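Local coordinates for solute-binding protein Csal_2479 (Chromohalobacter salexigens, PDB 4P1L), which is a periplasmic solute-binding protein that binds D-glucuronate and probably serves a tripartite ATP-independent (TRAP) transport system carrying it into the cytoplasm, at residues 90-104 with 166-178. Numbering follows the deposited sequence.
With BDP (beta-D-glucopyranuronic acid), chain C.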
# COMPACT_ATOMS: atom_id res chain seq x y z
N GLY A 90 0.83 -0.34 4.89
CA GLY A 90 -0.08 -1.11 5.71
C GLY A 90 0.59 -2.16 6.59
O GLY A 90 0.45 -2.14 7.82
N PRO A 91 1.31 -3.10 5.96
CA PRO A 91 2.08 -4.11 6.68
C PRO A 91 3.22 -3.51 7.48
O PRO A 91 3.82 -4.22 8.30
CB PRO A 91 2.65 -4.99 5.58
CG PRO A 91 1.84 -4.74 4.41
CD PRO A 91 1.33 -3.36 4.51
N MSE A 92 3.53 -2.24 7.24
CA MSE A 92 4.59 -1.58 8.01
C MSE A 92 4.05 -1.17 9.40
O MSE A 92 4.82 -0.96 10.34
CB MSE A 92 5.11 -0.36 7.25
CG MSE A 92 6.38 0.30 7.77
SE MSE A 92 7.91 -0.90 7.67
CE MSE A 92 7.98 -1.11 5.73
N GLY A 93 2.73 -1.05 9.53
CA GLY A 93 2.12 -0.60 10.77
C GLY A 93 2.49 -1.42 11.99
O GLY A 93 2.85 -0.87 13.04
N PRO A 94 2.41 -2.75 11.88
CA PRO A 94 2.82 -3.56 13.04
C PRO A 94 4.30 -3.46 13.41
O PRO A 94 4.68 -3.92 14.49
CB PRO A 94 2.47 -4.98 12.60
CG PRO A 94 1.29 -4.80 11.65
CD PRO A 94 1.52 -3.48 10.95
N ILE A 95 5.13 -2.88 12.55
CA ILE A 95 6.56 -2.83 12.77
C ILE A 95 6.99 -1.44 13.23
O ILE A 95 7.88 -1.32 14.08
CB ILE A 95 7.28 -3.25 11.48
CG1 ILE A 95 6.88 -4.70 11.16
CG2 ILE A 95 8.78 -3.13 11.63
CD1 ILE A 95 6.91 -5.04 9.74
N VAL A 96 6.35 -0.41 12.68
CA VAL A 96 6.68 0.99 12.96
C VAL A 96 5.43 1.71 13.45
O VAL A 96 4.53 1.98 12.67
CB VAL A 96 7.16 1.72 11.70
CG1 VAL A 96 7.54 3.16 12.03
CG2 VAL A 96 8.29 1.00 11.04
N PRO A 97 5.37 2.04 14.74
CA PRO A 97 4.11 2.57 15.28
C PRO A 97 3.51 3.75 14.50
O PRO A 97 2.31 3.73 14.23
CB PRO A 97 4.49 2.95 16.71
CG PRO A 97 5.53 1.94 17.07
CD PRO A 97 6.33 1.69 15.81
N ALA A 98 4.33 4.73 14.14
CA ALA A 98 3.84 5.91 13.41
C ALA A 98 3.20 5.56 12.09
O ALA A 98 2.26 6.24 11.65
CB ALA A 98 5.00 6.92 13.17
N ALA A 99 3.69 4.49 11.45
CA ALA A 99 3.13 4.07 10.18
C ALA A 99 1.68 3.66 10.29
O ALA A 99 0.94 3.75 9.30
CB ALA A 99 3.97 2.91 9.56
N ASN A 100 1.23 3.23 11.48
CA ASN A 100 -0.18 2.86 11.63
C ASN A 100 -1.14 4.00 11.36
O ASN A 100 -2.30 3.78 11.02
CB ASN A 100 -0.49 2.31 13.03
CG ASN A 100 -0.17 0.86 13.16
OD1 ASN A 100 -0.63 0.05 12.36
ND2 ASN A 100 0.66 0.51 14.14
N VAL A 101 -0.66 5.24 11.49
CA VAL A 101 -1.53 6.38 11.22
C VAL A 101 -2.07 6.32 9.80
O VAL A 101 -3.22 6.68 9.55
CB VAL A 101 -0.77 7.71 11.44
CG1 VAL A 101 -1.58 8.90 10.94
CG2 VAL A 101 -0.45 7.88 12.93
N LEU A 102 -1.25 5.82 8.87
CA LEU A 102 -1.61 5.75 7.46
C LEU A 102 -2.68 4.71 7.19
O LEU A 102 -3.29 4.72 6.12
CB LEU A 102 -0.37 5.44 6.62
CG LEU A 102 0.73 6.47 6.75
CD1 LEU A 102 2.00 5.97 6.00
CD2 LEU A 102 0.29 7.84 6.26
N SER A 103 -2.89 3.81 8.14
CA SER A 103 -3.91 2.76 8.01
C SER A 103 -5.20 3.14 8.70
O SER A 103 -6.13 2.33 8.76
CB SER A 103 -3.38 1.45 8.58
OG SER A 103 -2.40 0.91 7.72
N LEU A 104 -5.29 4.36 9.21
CA LEU A 104 -6.59 4.81 9.69
C LEU A 104 -7.50 5.03 8.49
O LEU A 104 -7.14 5.75 7.56
CB LEU A 104 -6.43 6.08 10.56
CG LEU A 104 -5.75 5.90 11.93
CD1 LEU A 104 -5.31 7.25 12.54
CD2 LEU A 104 -6.68 5.16 12.92
N VAL A 166 -14.38 -10.96 4.75
CA VAL A 166 -13.50 -10.17 3.90
C VAL A 166 -12.04 -10.33 4.33
O VAL A 166 -11.68 -10.12 5.51
CB VAL A 166 -13.85 -8.67 3.94
CG1 VAL A 166 -13.05 -7.88 2.88
CG2 VAL A 166 -15.36 -8.43 3.77
N ARG A 167 -11.21 -10.72 3.37
CA ARG A 167 -9.77 -10.76 3.59
C ARG A 167 -9.22 -9.35 3.72
O ARG A 167 -9.63 -8.44 3.00
CB ARG A 167 -9.06 -11.46 2.44
CG ARG A 167 -7.57 -11.48 2.57
CD ARG A 167 -6.91 -10.30 1.85
NE ARG A 167 -5.45 -10.31 1.97
CZ ARG A 167 -4.66 -9.41 1.40
NH1 ARG A 167 -5.19 -8.41 0.69
NH2 ARG A 167 -3.35 -9.48 1.56
N VAL A 168 -8.29 -9.20 4.66
CA VAL A 168 -7.53 -7.97 4.82
C VAL A 168 -6.05 -8.31 4.94
O VAL A 168 -5.68 -9.48 5.11
CB VAL A 168 -7.99 -7.17 6.06
CG1 VAL A 168 -9.38 -6.64 5.86
CG2 VAL A 168 -7.89 -8.00 7.34
N MSE A 169 -5.21 -7.29 4.83
CA MSE A 169 -3.80 -7.45 5.09
C MSE A 169 -3.62 -7.60 6.61
O MSE A 169 -4.58 -7.41 7.37
CB MSE A 169 -3.04 -6.22 4.59
CG MSE A 169 -3.06 -6.09 3.07
SE MSE A 169 -1.90 -4.68 2.38
CE MSE A 169 -2.88 -3.16 3.06
N ASN A 170 -2.41 -7.92 7.03
CA ASN A 170 -2.18 -8.23 8.45
C ASN A 170 -1.86 -6.99 9.26
O ASN A 170 -0.70 -6.72 9.58
CB ASN A 170 -1.11 -9.32 8.66
CG ASN A 170 -1.17 -9.93 10.07
OD1 ASN A 170 -2.22 -9.93 10.73
ND2 ASN A 170 -0.02 -10.43 10.55
N ASN A 171 -2.90 -6.22 9.54
CA ASN A 171 -2.86 -5.10 10.45
C ASN A 171 -4.21 -5.12 11.18
O ASN A 171 -5.27 -5.15 10.56
CB ASN A 171 -2.66 -3.81 9.68
CG ASN A 171 -2.46 -2.61 10.58
OD1 ASN A 171 -3.08 -2.49 11.64
ND2 ASN A 171 -1.58 -1.72 10.16
N ASP A 172 -4.16 -5.15 12.50
CA ASP A 172 -5.38 -5.29 13.31
C ASP A 172 -6.38 -4.17 13.00
O ASP A 172 -7.58 -4.35 13.14
CB ASP A 172 -5.05 -5.23 14.81
CG ASP A 172 -4.33 -6.46 15.32
OD1 ASP A 172 -4.19 -7.44 14.56
OD2 ASP A 172 -3.92 -6.45 16.50
N LEU A 173 -5.88 -3.00 12.59
CA LEU A 173 -6.76 -1.89 12.26
C LEU A 173 -7.76 -2.26 11.17
O LEU A 173 -8.90 -1.77 11.19
CB LEU A 173 -5.98 -0.65 11.79
CG LEU A 173 -5.33 0.18 12.90
CD1 LEU A 173 -4.47 1.31 12.35
CD2 LEU A 173 -6.40 0.76 13.82
N TYR A 174 -7.33 -3.09 10.23
CA TYR A 174 -8.20 -3.53 9.12
C TYR A 174 -9.31 -4.48 9.58
O TYR A 174 -10.39 -4.47 9.03
CB TYR A 174 -7.40 -4.21 7.99
CG TYR A 174 -6.25 -3.37 7.48
CD1 TYR A 174 -6.32 -1.98 7.48
CD2 TYR A 174 -5.08 -3.97 7.04
CE1 TYR A 174 -5.25 -1.20 7.02
CE2 TYR A 174 -4.01 -3.22 6.60
CZ TYR A 174 -4.08 -1.84 6.59
OH TYR A 174 -3.02 -1.09 6.13
N VAL A 175 -9.03 -5.32 10.57
CA VAL A 175 -10.10 -6.15 11.14
C VAL A 175 -11.10 -5.24 11.87
O VAL A 175 -12.33 -5.40 11.74
CB VAL A 175 -9.51 -7.21 12.08
CG1 VAL A 175 -10.62 -8.02 12.78
CG2 VAL A 175 -8.56 -8.10 11.31
N GLN A 176 -10.59 -4.29 12.64
CA GLN A 176 -11.46 -3.34 13.31
C GLN A 176 -12.29 -2.60 12.27
O GLN A 176 -13.50 -2.40 12.46
CB GLN A 176 -10.65 -2.38 14.19
CG GLN A 176 -11.43 -1.83 15.33
CD GLN A 176 -10.61 -0.88 16.19
OE1 GLN A 176 -9.44 -0.59 15.88
NE2 GLN A 176 -11.23 -0.37 17.25
N MSE A 177 -11.66 -2.21 11.18
CA MSE A 177 -12.37 -1.50 10.10
C MSE A 177 -13.55 -2.31 9.53
O MSE A 177 -14.68 -1.81 9.49
CB MSE A 177 -11.39 -1.16 8.97
CG MSE A 177 -12.04 -0.54 7.75
SE MSE A 177 -10.76 -0.28 6.31
CE MSE A 177 -10.79 -2.15 5.67
N ILE A 178 -13.30 -3.55 9.12
CA ILE A 178 -14.36 -4.40 8.61
C ILE A 178 -15.45 -4.65 9.68
O ILE A 178 -16.66 -4.63 9.39
CB ILE A 178 -13.82 -5.74 8.12
CG1 ILE A 178 -12.86 -5.55 6.93
CG2 ILE A 178 -14.98 -6.69 7.72
CD1 ILE A 178 -13.50 -4.93 5.71
C1 BDP C . -1.59 -3.90 -2.90
C2 BDP C . -0.22 -3.46 -2.42
C3 BDP C . 0.61 -4.66 -2.14
C4 BDP C . -0.10 -5.47 -1.10
C5 BDP C . -1.52 -5.86 -1.58
C6 BDP C . -2.31 -6.65 -0.54
O2 BDP C . 0.36 -2.71 -3.47
O3 BDP C . 1.90 -4.16 -1.52
O4 BDP C . 0.65 -6.65 -0.79
O5 BDP C . -2.23 -4.70 -1.90
O6A BDP C . -3.57 -6.46 -0.50
O1 BDP C . -2.38 -2.78 -3.12
O6B BDP C . -1.72 -7.49 0.18
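The Tyr174 ring meets Gly90 CA at its edge, close to the ring plane, and Ser103 OG obliquely, while Asn171 CG lies over one face, offset toward the rim. Its hydroxyl reaches the 90-104 loop: Tyr174 OH and Ser103 OG share a 2.6 Å hydrogen bond in which either may be donor. Gly90 CA packs 3.0 Å from the same Tyr174 OH, an approach that a residue without a side chain allows. The Asn171 amide works in both directions. With CG anti to the backbone N (chi1 -174°), the side chain extends into the loop, and ND2 donates to Gly90 O at 3.1 Å, nearly in its own amide plane, and to Asn100 OD1 at 3.0 Å, almost in line with that C=O. The two side-chain amide planes stand 77° apart. Gly90 O is gripped a second time, from the other face of its plane, by Gly93 N, the closing bond of a type I turn. Asn171, at the N-cap of helix 172-181, accepts a capping bond from Leu173 N on OD1. The contact thus ties the loop after strand 84-88 to the beta-alpha-beta crossover of strand 165-168, helix 172-181 and strand 184-187, at the ligand cleft of the TRAP solute-binding fold. On the cleft side, Arg167 presents its guanidinium edge-on to the glucuronate carboxylate, NH1 to O6A (2.8 Å) and NH2 to O6B (2.9 Å), both nearly straight; Met169 N lies over the centre of one guanidinium face, and Met188 O takes a further bond from NH2. The selenomethionine side chain of Met169 lies between sugar and loop, its SE 3.5 Å from glucuronate C6 and 4.1 Å from Pro91 CD. At the far end Leu173 CD1 nestles against Ser103 CB and Asn100 O, with Ile303 of helix 301-310 touching the leucine as well.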